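Local atomic coordinates of phenol hydroxylase component phL (Pseudomonas stutzeri, PDB entry 3U52), a protein that probably serves as the beta subunit of a multicomponent bacterial phenol hydroxylase, a diiron monooxygenase whose metal centre belongs to the partner alpha subunit. Residues D[284-289]-D[324-329]; D[218-223]-D[318-323]; D[116-121]-D[235-240]; D[68-73]-D[210-215]. All blocks are in the same frame, centred on the assembly; numbering follows the deposited sequence.

Interaction 1 of 4, residues D[284-289]-D[324-329]; sequences KWIDHW and FELQSR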
# COMPACT_ATOMS: atom_id res chain seq x y z
N LYS D 284 -37.34 -24.07 22.70
CA LYS D 284 -38.30 -23.32 23.50
C LYS D 284 -38.42 -21.90 22.91
O LYS D 284 -39.54 -21.40 22.69
CB LYS D 284 -37.81 -23.31 24.94
CG LYS D 284 -38.52 -22.39 25.91
CD LYS D 284 -37.71 -22.29 27.21
CE LYS D 284 -37.78 -20.89 27.82
NZ LYS D 284 -37.15 -20.85 29.19
N TRP D 285 -37.27 -21.28 22.58
CA TRP D 285 -37.29 -19.91 22.02
C TRP D 285 -37.93 -19.91 20.64
O TRP D 285 -38.74 -19.04 20.38
CB TRP D 285 -35.91 -19.24 22.00
CG TRP D 285 -35.36 -18.94 23.34
CD1 TRP D 285 -36.05 -18.65 24.49
CD2 TRP D 285 -33.98 -18.88 23.68
NE1 TRP D 285 -35.17 -18.42 25.54
CE2 TRP D 285 -33.89 -18.56 25.06
CE3 TRP D 285 -32.79 -19.08 22.95
CZ2 TRP D 285 -32.66 -18.44 25.73
CZ3 TRP D 285 -31.57 -18.94 23.61
CH2 TRP D 285 -31.51 -18.65 24.99
N ILE D 286 -37.61 -20.89 19.78
CA ILE D 286 -38.30 -20.98 18.46
C ILE D 286 -39.85 -21.12 18.61
O ILE D 286 -40.62 -20.50 17.89
CB ILE D 286 -37.73 -22.16 17.62
CG1 ILE D 286 -36.26 -21.92 17.27
CG2 ILE D 286 -38.55 -22.42 16.36
CD1 ILE D 286 -35.51 -23.18 16.94
N ASP D 287 -40.29 -21.98 19.54
CA ASP D 287 -41.73 -22.18 19.78
C ASP D 287 -42.42 -20.89 20.19
O ASP D 287 -43.54 -20.62 19.76
CB ASP D 287 -41.99 -23.21 20.89
CG ASP D 287 -41.60 -24.63 20.52
OD1 ASP D 287 -41.46 -25.00 19.32
OD2 ASP D 287 -41.43 -25.40 21.48
N HIS D 288 -41.78 -20.12 21.06
CA HIS D 288 -42.31 -18.80 21.45
C HIS D 288 -42.29 -17.75 20.32
O HIS D 288 -43.28 -17.01 20.08
CB HIS D 288 -41.59 -18.30 22.70
CG HIS D 288 -42.21 -17.06 23.26
ND1 HIS D 288 -43.49 -17.03 23.78
CD2 HIS D 288 -41.74 -15.79 23.37
CE1 HIS D 288 -43.79 -15.81 24.18
NE2 HIS D 288 -42.74 -15.03 23.95
N TRP D 289 -41.16 -17.66 19.60
CA TRP D 289 -40.96 -16.52 18.70
C TRP D 289 -41.25 -16.75 17.24
O TRP D 289 -41.65 -15.83 16.56
CB TRP D 289 -39.52 -16.01 18.83
CG TRP D 289 -39.20 -15.36 20.13
CD1 TRP D 289 -38.50 -15.89 21.17
CD2 TRP D 289 -39.50 -14.02 20.49
NE1 TRP D 289 -38.35 -14.96 22.17
CE2 TRP D 289 -38.95 -13.80 21.76
CE3 TRP D 289 -40.15 -12.97 19.84
CZ2 TRP D 289 -39.05 -12.58 22.41
CZ3 TRP D 289 -40.25 -11.77 20.48
CH2 TRP D 289 -39.71 -11.57 21.76
N PHE D 324 -30.17 -28.13 12.09
CA PHE D 324 -29.62 -27.97 13.44
C PHE D 324 -30.27 -28.90 14.45
O PHE D 324 -29.99 -28.78 15.65
CB PHE D 324 -29.76 -26.53 13.96
CG PHE D 324 -29.45 -25.48 12.94
CD1 PHE D 324 -30.33 -24.42 12.76
CD2 PHE D 324 -28.31 -25.54 12.16
CE1 PHE D 324 -30.08 -23.45 11.81
CE2 PHE D 324 -28.04 -24.57 11.21
CZ PHE D 324 -28.92 -23.52 11.05
N GLU D 325 -31.11 -29.81 13.96
CA GLU D 325 -31.87 -30.74 14.79
C GLU D 325 -32.89 -29.93 15.57
O GLU D 325 -33.01 -30.09 16.79
CB GLU D 325 -30.95 -31.52 15.79
CG GLU D 325 -29.87 -32.46 15.17
CD GLU D 325 -28.61 -32.61 16.09
OE1 GLU D 325 -28.42 -33.71 16.68
OE2 GLU D 325 -27.81 -31.63 16.22
N LEU D 326 -33.58 -29.02 14.89
CA LEU D 326 -34.57 -28.17 15.54
C LEU D 326 -35.82 -28.10 14.69
O LEU D 326 -35.78 -28.32 13.49
CB LEU D 326 -34.03 -26.75 15.78
CG LEU D 326 -32.85 -26.54 16.74
CD1 LEU D 326 -32.20 -25.18 16.51
CD2 LEU D 326 -33.30 -26.69 18.17
N GLN D 327 -36.94 -27.75 15.32
CA GLN D 327 -38.24 -27.85 14.67
C GLN D 327 -38.94 -26.52 14.56
O GLN D 327 -38.89 -25.69 15.47
CB GLN D 327 -39.13 -28.81 15.46
CG GLN D 327 -40.24 -29.44 14.64
CD GLN D 327 -39.95 -30.90 14.26
OE1 GLN D 327 -39.20 -31.18 13.31
NE2 GLN D 327 -40.58 -31.84 14.98
N SER D 328 -39.60 -26.32 13.43
CA SER D 328 -40.58 -25.26 13.26
C SER D 328 -41.73 -25.78 12.40
O SER D 328 -41.57 -26.70 11.58
CB SER D 328 -39.97 -23.96 12.70
OG SER D 328 -39.89 -23.94 11.28
N ARG D 329 -42.90 -25.18 12.59
CA ARG D 329 -44.15 -25.70 12.05
C ARG D 329 -44.54 -25.16 10.66
O ARG D 329 -45.68 -24.71 10.47
CB ARG D 329 -45.27 -25.51 13.09
CG ARG D 329 -44.76 -25.54 14.56
CD ARG D 329 -44.75 -24.14 15.22
NE ARG D 329 -45.96 -23.91 16.03
CZ ARG D 329 -47.19 -23.69 15.56
NH1 ARG D 329 -47.43 -23.64 14.24
NH2 ARG D 329 -48.19 -23.51 16.42
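Ile-286 meets the chain beyond helix 307-322 with two branches that do different work. Its longer branch ends in CD1, which lies against Leu-326 at two points, 3.9 Å from CD1 and 4.0 Å from CB; the two side chains slant across one another rather than running alongside. The shorter branch turns to the neighbouring backbone: CG2 of Ile-286 comes to 3.4 Å from the carbonyl O of Gln-327 and to 4.2 Å from CB of Ser-328. Chi1 aims the two branches: with CG1 beside the backbone N (-64°) and CG2 anti to it, they reach successive residues of the extended tail.

A Schellman motif turns the chain out of the preceding helix. Glu-325, with positive phi, is its C' residue: Leu-326 N binds Leu-321 O and Glu-325 N binds Lys-322 O, after which Leu-326 to Ser-328 run extended beside helix 276-302. Leu-321 also touches both Ile-286 and Ser-328.

Polar ties of the tail lie just outside the contact, from Gln-327 N to Gln-283 OE1 and from Ser-318 OG to Ser-328 O. Asp-287 OD1 accepts from Gln-283 NE2 and stays 5.7 Å from Arg-329 NE without pairing. Across the two segments themselves the chemistry is dispersive, so between them the hold comes from shape and buried methyl groups.

Interaction 2 of 4, residues D[218-223]-D[318-323]; sequences QNILID and SARLKK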
# COMPACT_ATOMS: atom_id res chain seq x y z
N GLN D 218 -33.88 -12.25 16.05
CA GLN D 218 -33.53 -11.25 15.04
C GLN D 218 -32.85 -11.84 13.77
O GLN D 218 -33.32 -11.65 12.64
CB GLN D 218 -32.61 -10.17 15.64
CG GLN D 218 -32.25 -9.05 14.63
CD GLN D 218 -33.51 -8.26 14.18
OE1 GLN D 218 -33.93 -7.40 14.89
NE2 GLN D 218 -34.05 -8.53 12.99
N ASN D 219 -31.74 -12.53 13.98
CA ASN D 219 -30.85 -12.87 12.89
C ASN D 219 -31.20 -14.17 12.17
O ASN D 219 -30.75 -14.36 11.04
CB ASN D 219 -29.36 -12.84 13.35
CG ASN D 219 -28.91 -11.43 13.80
OD1 ASN D 219 -28.31 -11.27 14.87
ND2 ASN D 219 -29.22 -10.41 13.01
N ILE D 220 -32.00 -15.06 12.81
CA ILE D 220 -32.45 -16.31 12.19
C ILE D 220 -33.97 -16.24 11.89
O ILE D 220 -34.39 -16.33 10.73
CB ILE D 220 -32.18 -17.61 13.07
CG1 ILE D 220 -30.73 -17.70 13.63
CG2 ILE D 220 -32.57 -18.91 12.30
CD1 ILE D 220 -29.67 -17.49 12.61
N LEU D 221 -34.79 -16.10 12.93
CA LEU D 221 -36.25 -16.20 12.76
C LEU D 221 -36.90 -15.04 11.98
O LEU D 221 -37.57 -15.28 10.99
CB LEU D 221 -36.96 -16.44 14.10
CG LEU D 221 -36.54 -17.65 14.95
CD1 LEU D 221 -37.35 -17.62 16.27
CD2 LEU D 221 -36.60 -19.04 14.24
N ILE D 222 -36.68 -13.80 12.38
CA ILE D 222 -37.28 -12.68 11.64
C ILE D 222 -36.66 -12.55 10.22
O ILE D 222 -37.35 -12.60 9.21
CB ILE D 222 -37.18 -11.37 12.43
CG1 ILE D 222 -38.12 -11.42 13.67
CG2 ILE D 222 -37.59 -10.20 11.56
CD1 ILE D 222 -37.76 -10.42 14.74
N ASP D 223 -35.33 -12.43 10.17
CA ASP D 223 -34.62 -12.26 8.90
C ASP D 223 -34.80 -13.45 7.97
O ASP D 223 -34.90 -13.27 6.76
CB ASP D 223 -33.12 -12.01 9.15
CG ASP D 223 -32.84 -10.66 9.84
OD1 ASP D 223 -33.78 -9.85 10.12
OD2 ASP D 223 -31.65 -10.39 10.14
N SER D 318 -38.08 -23.59 8.02
CA SER D 318 -38.25 -24.90 8.66
C SER D 318 -37.19 -25.92 8.24
O SER D 318 -36.61 -26.62 9.10
CB SER D 318 -39.64 -25.46 8.39
OG SER D 318 -39.92 -26.48 9.32
N ALA D 319 -36.96 -26.00 6.92
CA ALA D 319 -35.96 -26.89 6.31
C ALA D 319 -34.59 -26.53 6.83
O ALA D 319 -33.80 -27.41 7.17
CB ALA D 319 -35.97 -26.76 4.79
N ARG D 320 -34.33 -25.22 6.90
CA ARG D 320 -33.08 -24.71 7.46
C ARG D 320 -32.90 -25.14 8.93
O ARG D 320 -31.86 -25.66 9.27
CB ARG D 320 -33.01 -23.19 7.25
CG ARG D 320 -31.81 -22.43 7.84
CD ARG D 320 -31.91 -20.92 7.49
NE ARG D 320 -30.85 -20.16 8.15
CZ ARG D 320 -30.81 -18.84 8.24
NH1 ARG D 320 -31.77 -18.10 7.70
NH2 ARG D 320 -29.79 -18.26 8.86
N LEU D 321 -33.92 -24.97 9.78
CA LEU D 321 -33.82 -25.34 11.19
C LEU D 321 -33.60 -26.85 11.42
O LEU D 321 -32.93 -27.22 12.38
CB LEU D 321 -35.04 -24.84 11.99
CG LEU D 321 -35.15 -23.32 12.21
CD1 LEU D 321 -36.50 -22.87 12.82
CD2 LEU D 321 -33.97 -22.76 13.00
N LYS D 322 -34.15 -27.68 10.54
CA LYS D 322 -33.95 -29.14 10.58
C LYS D 322 -32.49 -29.55 10.52
O LYS D 322 -32.11 -30.52 11.15
CB LYS D 322 -34.73 -29.86 9.47
CG LYS D 322 -36.13 -30.24 9.93
CD LYS D 322 -37.01 -30.77 8.79
CE LYS D 322 -38.41 -31.01 9.30
NZ LYS D 322 -39.42 -30.41 8.37
N LYS D 323 -31.67 -28.79 9.80
CA LYS D 323 -30.21 -29.00 9.80
C LYS D 323 -29.57 -28.90 11.19
O LYS D 323 -28.53 -29.52 11.42
CB LYS D 323 -29.52 -27.99 8.88
CG LYS D 323 -29.71 -28.26 7.38
CD LYS D 323 -29.04 -27.13 6.54
CE LYS D 323 -28.68 -27.60 5.09
NZ LYS D 323 -27.58 -26.75 4.42
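Ile-220 and Leu-321 face each other where the two backbones come nearest, with their CA atoms 9.2 Å apart. The axes of segments 218-223 and 318-322 approach to 11.6 Å, and their directions differ by 146°, so the helices run roughly antiparallel with a marked tilt. Segment 218-223 is not a regular alpha helix: it holds a wider pi-type turn, in which Asp-223 N bonds to Gln-218 O at 3.3 Å.

At this separation the side chains must bridge the gap. CG2 of Ile-220 touches CD2 of Leu-321 at 4.2 Å, while the other methyl of Leu-321, CD1, meets CD2 of Leu-221 at 4.1 Å, the two leucines crossing at about a right angle. Leu-321 thus sends one branch to each of two consecutive residues. The all-helical build, with long helices packed side by side, agrees with the ferritin-like fold of the methane, phenol and alkene hydroxylase family, and here helix 307-322 is laid against helix 211-240.

Arg-320 leaves its backbone with CG anti to N (chi1 176°) and runs fully extended from CG to NE, which carries its guanidinium to Ile-220. CG2 of Ile-220 lies over one face of the group, and CD1 is 3.8 Å from NH2. Asn-265 OD1 accepts from NE and helps set its rotation. The arginine also touches Tyr-257, part of a xenon pocket, its side chain staying about 10 Å from the bound xenon.

Interaction 3 of 4, residues D[116-121]-D[235-240]; sequences QKQLLR and DQWFES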
# COMPACT_ATOMS: atom_id res chain seq x y z
N GLN D 116 -46.15 4.39 -6.63
CA GLN D 116 -45.28 4.98 -5.63
C GLN D 116 -45.78 4.78 -4.19
O GLN D 116 -44.97 4.58 -3.28
CB GLN D 116 -45.10 6.46 -5.90
CG GLN D 116 -44.35 6.80 -7.18
CD GLN D 116 -44.32 8.29 -7.42
OE1 GLN D 116 -44.99 9.05 -6.74
NE2 GLN D 116 -43.52 8.73 -8.39
N LYS D 117 -47.11 4.85 -3.99
CA LYS D 117 -47.67 4.67 -2.65
C LYS D 117 -47.52 3.25 -2.18
O LYS D 117 -47.23 3.02 -1.02
CB LYS D 117 -49.12 5.16 -2.57
CG LYS D 117 -49.25 6.68 -2.23
CD LYS D 117 -48.32 7.61 -3.10
CE LYS D 117 -48.38 9.08 -2.69
NZ LYS D 117 -47.14 9.79 -3.15
N GLN D 118 -47.68 2.29 -3.09
CA GLN D 118 -47.41 0.89 -2.81
C GLN D 118 -45.97 0.67 -2.33
O GLN D 118 -45.75 -0.18 -1.49
CB GLN D 118 -47.65 -0.00 -4.04
CG GLN D 118 -49.13 -0.27 -4.39
CD GLN D 118 -49.29 -1.24 -5.58
OE1 GLN D 118 -48.94 -0.91 -6.72
NE2 GLN D 118 -49.83 -2.43 -5.33
N LEU D 119 -45.00 1.40 -2.87
CA LEU D 119 -43.62 1.28 -2.36
C LEU D 119 -43.45 1.90 -1.00
O LEU D 119 -42.78 1.35 -0.13
CB LEU D 119 -42.63 1.91 -3.33
CG LEU D 119 -42.52 1.27 -4.71
CD1 LEU D 119 -41.51 2.01 -5.54
CD2 LEU D 119 -42.16 -0.23 -4.64
N LEU D 120 -44.07 3.07 -0.81
CA LEU D 120 -44.01 3.76 0.47
C LEU D 120 -44.70 2.96 1.57
O LEU D 120 -44.38 3.12 2.76
CB LEU D 120 -44.66 5.13 0.34
CG LEU D 120 -43.92 6.09 -0.58
CD1 LEU D 120 -44.53 7.51 -0.49
CD2 LEU D 120 -42.41 6.08 -0.23
N ARG D 121 -45.64 2.12 1.16
CA ARG D 121 -46.48 1.37 2.10
C ARG D 121 -45.97 -0.06 2.34
O ARG D 121 -46.08 -0.57 3.46
CB ARG D 121 -47.97 1.35 1.65
CG ARG D 121 -48.88 0.52 2.55
CD ARG D 121 -50.37 0.71 2.20
NE ARG D 121 -51.22 0.10 3.22
CZ ARG D 121 -51.87 -1.06 3.09
NH1 ARG D 121 -51.81 -1.77 1.96
NH2 ARG D 121 -52.61 -1.49 4.11
N ASP D 235 -40.39 -9.29 -4.50
CA ASP D 235 -39.60 -8.76 -5.62
C ASP D 235 -40.14 -9.25 -6.99
O ASP D 235 -40.32 -8.46 -7.92
CB ASP D 235 -38.12 -9.10 -5.43
CG ASP D 235 -37.23 -8.56 -6.56
OD1 ASP D 235 -37.02 -7.33 -6.62
OD2 ASP D 235 -36.71 -9.37 -7.36
N GLN D 236 -40.44 -10.53 -7.10
CA GLN D 236 -41.12 -11.04 -8.30
C GLN D 236 -42.46 -10.34 -8.56
O GLN D 236 -42.77 -9.97 -9.69
CB GLN D 236 -41.39 -12.54 -8.17
CG GLN D 236 -40.13 -13.38 -8.05
CD GLN D 236 -40.43 -14.87 -8.07
OE1 GLN D 236 -41.29 -15.33 -8.84
NE2 GLN D 236 -39.71 -15.65 -7.23
N TRP D 237 -43.26 -10.19 -7.52
CA TRP D 237 -44.59 -9.62 -7.62
C TRP D 237 -44.57 -8.14 -8.03
O TRP D 237 -45.50 -7.68 -8.73
CB TRP D 237 -45.33 -9.84 -6.30
CG TRP D 237 -46.62 -9.12 -6.14
CD1 TRP D 237 -47.86 -9.54 -6.54
CD2 TRP D 237 -46.81 -7.86 -5.49
NE1 TRP D 237 -48.82 -8.61 -6.19
CE2 TRP D 237 -48.20 -7.57 -5.54
CE3 TRP D 237 -45.95 -6.95 -4.88
CZ2 TRP D 237 -48.75 -6.40 -5.01
CZ3 TRP D 237 -46.49 -5.79 -4.34
CH2 TRP D 237 -47.88 -5.52 -4.41
N PHE D 238 -43.53 -7.40 -7.64
CA PHE D 238 -43.38 -5.98 -8.08
C PHE D 238 -43.46 -5.81 -9.61
O PHE D 238 -43.92 -4.78 -10.11
CB PHE D 238 -42.07 -5.35 -7.56
CG PHE D 238 -42.11 -4.99 -6.11
CD1 PHE D 238 -40.97 -5.07 -5.33
CD2 PHE D 238 -43.29 -4.57 -5.51
CE1 PHE D 238 -41.04 -4.73 -3.97
CE2 PHE D 238 -43.36 -4.23 -4.16
CZ PHE D 238 -42.24 -4.30 -3.40
N GLU D 239 -43.03 -6.84 -10.33
CA GLU D 239 -43.07 -6.82 -11.80
C GLU D 239 -44.50 -6.71 -12.35
O GLU D 239 -44.77 -5.88 -13.24
CB GLU D 239 -42.32 -8.05 -12.33
CG GLU D 239 -42.61 -8.44 -13.78
CD GLU D 239 -41.71 -9.59 -14.24
OE1 GLU D 239 -42.15 -10.77 -14.24
OE2 GLU D 239 -40.54 -9.31 -14.59
N SER D 240 -45.41 -7.52 -11.78
CA SER D 240 -46.84 -7.48 -12.05
C SER D 240 -47.50 -6.13 -11.68
O SER D 240 -48.59 -5.80 -12.18
CB SER D 240 -47.53 -8.64 -11.31
OG SER D 240 -47.69 -8.39 -9.91
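Gln-118 and Trp-237 meet at the outer corner of the indole: NE2 of the glutamine is 3.8 Å from CH2 of Trp-237 and 4.1 Å from CZ2. The amide approaches obliquely, with its plane turned 78° from that of the ring. The conformations bring this about. Gln-118 is extended beyond CG, and its weak bond from Gln-241 NE2 to OE1 helps place the amide. Trp-237 has CG anti to its backbone N (chi1 170°), which swings the six-membered ring out toward helix 113-122.

Beside this pair, CD2 of Leu-119 sits over one face of the Phe-238 ring, 4.2 Å above its plane and shifted toward the rim, with CE2 the nearest ring atom. Phe-238 keeps CG beside the backbone N, unlike its neighbour, yet both rings reach the short helix, and Val-246 of helix 246-249 touches Leu-119 and Phe-238 alike. In the all-helical fold, this joins the short helix 113-122 to the far end of the long helix 211-240, where the CA atoms of Leu-119 and Phe-238 are 9.2 Å apart.

The same end of the long helix faces a second subunit: Glu-239 and Asp-235 form salt bridges with Arg-110 and Arg-105 of the neighbouring copy, respectively. Within the turn, Ser-240 OG donates to Trp-237 O at 2.6 Å, in the carbonyl plane and on a lone pair, with a C=O...donor angle of 142°.

Interaction 4 of 4, residues D[68-73]-D[210-215]; sequences EDWCAV and DWFELT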
# COMPACT_ATOMS: atom_id res chain seq x y z
N GLU D 68 -18.61 -24.82 26.17
CA GLU D 68 -17.29 -25.10 26.68
C GLU D 68 -16.35 -23.99 26.20
O GLU D 68 -15.52 -23.49 26.97
CB GLU D 68 -16.78 -26.48 26.23
CG GLU D 68 -15.44 -26.89 26.90
CD GLU D 68 -14.43 -27.50 25.89
OE1 GLU D 68 -14.21 -28.74 25.93
OE2 GLU D 68 -13.85 -26.73 25.06
N ASP D 69 -16.52 -23.57 24.95
CA ASP D 69 -15.59 -22.60 24.36
C ASP D 69 -16.32 -21.72 23.33
O ASP D 69 -16.62 -22.19 22.26
CB ASP D 69 -14.45 -23.38 23.71
CG ASP D 69 -13.34 -22.50 23.20
OD1 ASP D 69 -13.47 -21.26 23.27
OD2 ASP D 69 -12.32 -23.07 22.72
N TRP D 70 -16.61 -20.45 23.64
CA TRP D 70 -17.36 -19.60 22.68
C TRP D 70 -16.64 -19.32 21.33
O TRP D 70 -17.29 -18.98 20.33
CB TRP D 70 -17.82 -18.30 23.32
CG TRP D 70 -19.16 -18.38 23.97
CD1 TRP D 70 -19.42 -18.36 25.32
CD2 TRP D 70 -20.44 -18.49 23.32
NE1 TRP D 70 -20.79 -18.46 25.54
CE2 TRP D 70 -21.43 -18.54 24.34
CE3 TRP D 70 -20.85 -18.58 21.97
CZ2 TRP D 70 -22.80 -18.66 24.05
CZ3 TRP D 70 -22.21 -18.69 21.68
CH2 TRP D 70 -23.17 -18.74 22.73
N CYS D 71 -15.31 -19.42 21.32
CA CYS D 71 -14.51 -19.44 20.07
C CYS D 71 -14.71 -20.66 19.17
O CYS D 71 -14.15 -20.70 18.07
CB CYS D 71 -13.03 -19.33 20.37
SG CYS D 71 -12.69 -17.84 21.20
N ALA D 72 -15.47 -21.66 19.61
CA ALA D 72 -16.02 -22.66 18.69
C ALA D 72 -16.86 -21.97 17.60
O ALA D 72 -16.99 -22.48 16.48
CB ALA D 72 -16.90 -23.66 19.44
N VAL D 73 -17.48 -20.84 17.93
CA VAL D 73 -18.25 -20.12 16.93
C VAL D 73 -17.28 -19.21 16.19
O VAL D 73 -16.70 -18.30 16.79
CB VAL D 73 -19.42 -19.31 17.54
CG1 VAL D 73 -20.01 -18.35 16.53
CG2 VAL D 73 -20.50 -20.25 18.09
N ASP D 210 -31.71 -11.80 27.07
CA ASP D 210 -30.76 -12.87 26.74
C ASP D 210 -30.22 -12.62 25.34
O ASP D 210 -31.02 -12.60 24.37
CB ASP D 210 -31.47 -14.24 26.78
CG ASP D 210 -30.50 -15.40 26.65
OD1 ASP D 210 -29.70 -15.42 25.69
OD2 ASP D 210 -30.50 -16.31 27.53
N TRP D 211 -28.91 -12.44 25.20
CA TRP D 211 -28.42 -12.00 23.89
C TRP D 211 -28.51 -13.11 22.84
O TRP D 211 -28.74 -12.85 21.64
CB TRP D 211 -27.02 -11.38 23.98
CG TRP D 211 -25.89 -12.31 24.35
CD1 TRP D 211 -25.32 -12.44 25.59
CD2 TRP D 211 -25.16 -13.21 23.48
NE1 TRP D 211 -24.30 -13.37 25.55
CE2 TRP D 211 -24.18 -13.86 24.28
CE3 TRP D 211 -25.24 -13.52 22.13
CZ2 TRP D 211 -23.24 -14.78 23.74
CZ3 TRP D 211 -24.31 -14.46 21.59
CH2 TRP D 211 -23.35 -15.08 22.41
N PHE D 212 -28.32 -14.35 23.25
CA PHE D 212 -28.48 -15.42 22.27
C PHE D 212 -29.93 -15.61 21.83
O PHE D 212 -30.20 -15.76 20.63
CB PHE D 212 -27.83 -16.75 22.64
CG PHE D 212 -27.50 -17.57 21.42
CD1 PHE D 212 -26.25 -17.47 20.83
CD2 PHE D 212 -28.49 -18.37 20.80
CE1 PHE D 212 -25.93 -18.21 19.65
CE2 PHE D 212 -28.21 -19.10 19.62
CZ PHE D 212 -26.91 -19.04 19.06
N GLU D 213 -30.86 -15.52 22.78
CA GLU D 213 -32.28 -15.47 22.43
C GLU D 213 -32.48 -14.36 21.39
O GLU D 213 -33.10 -14.57 20.35
CB GLU D 213 -33.17 -15.21 23.67
CG GLU D 213 -34.68 -15.30 23.35
CD GLU D 213 -35.58 -14.93 24.53
OE1 GLU D 213 -36.81 -14.84 24.28
OE2 GLU D 213 -35.09 -14.76 25.67
N LEU D 214 -31.90 -13.18 21.66
CA LEU D 214 -32.00 -12.05 20.74
C LEU D 214 -31.40 -12.31 19.36
O LEU D 214 -32.05 -11.99 18.35
CB LEU D 214 -31.38 -10.78 21.35
CG LEU D 214 -31.74 -9.47 20.67
CD1 LEU D 214 -33.21 -9.25 20.42
CD2 LEU D 214 -31.14 -8.34 21.47
N THR D 215 -30.19 -12.88 19.28
CA THR D 215 -29.61 -13.14 17.95
C THR D 215 -30.46 -14.14 17.13
O THR D 215 -30.67 -13.96 15.92
CB THR D 215 -28.10 -13.52 17.99
OG1 THR D 215 -27.56 -13.35 16.68
CG2 THR D 215 -27.87 -14.95 18.36
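Trp-70 reaches across to two consecutive aromatic residues at the start of helix 211-240, the CA atoms of Trp-70 and Phe-212 being 11.9 Å apart. The far corner of its indole does the touching: CH2 lies 3.7 Å from CH2 of Trp-211, which sits over one face of the Trp-70 ring, toward the rim, and 3.8 Å from CD1 of Phe-212. The two indoles come from opposite directions. Their six-membered rings have centroids 5.1 Å apart and planes inclined at 46°, so the pair is neither a stack nor an edge-to-face contact.

Trp-211 takes the crowded position, with CG between the backbone N and the carbonyl carbon (chi1 67°), and this turns its ring to the incoming tryptophan. CB of Phe-212 rests over one of its faces. The Phe-212 ring, in turn, has CG2 of Thr-215 centred over one face, 3.8 Å above the plane.

Asp-210 is the N-cap of the helix that carries both rings: its OD1 accepts from Glu-213 N at 3.1 Å in a nearly straight bond (172°), and Thr-63 and Ala-64 also bond to its carboxylate. An alanine in place of Trp-70 would remove the whole indole and would probably leave the outer part of the Trp-211 ring and CD1 of Phe-212 without a packing partner. The meeting surfaces are carbon against carbon, which implies that dispersion and burial of aromatic rings, rather than directed polar bonds, join the loop carrying Trp-70 to this helix start.

Overall arrangement
Helix 211-240 links three of the four contacts: interaction 4 uses its beginning, interaction 2 its middle and interaction 3 its far end. Centres of interactions 3 and 4 are about 38 Å apart, on opposite sides of the chain's centre. The centres of interactions 1 and 2 are about 9 Å apart and they touch, through Ser-328 with Ser-318 and Trp-289 with Leu-221; interaction 1 also touches interaction 4. By first segment, the chain order is 4, 3, 2, 1; interaction 3 crosses 2 and 4, and 2 crosses 1. The early loop, helix 113-122 and helix 307-322 are set along one long helix, and the C-terminal tail is laid on the adjacent helix 276-302.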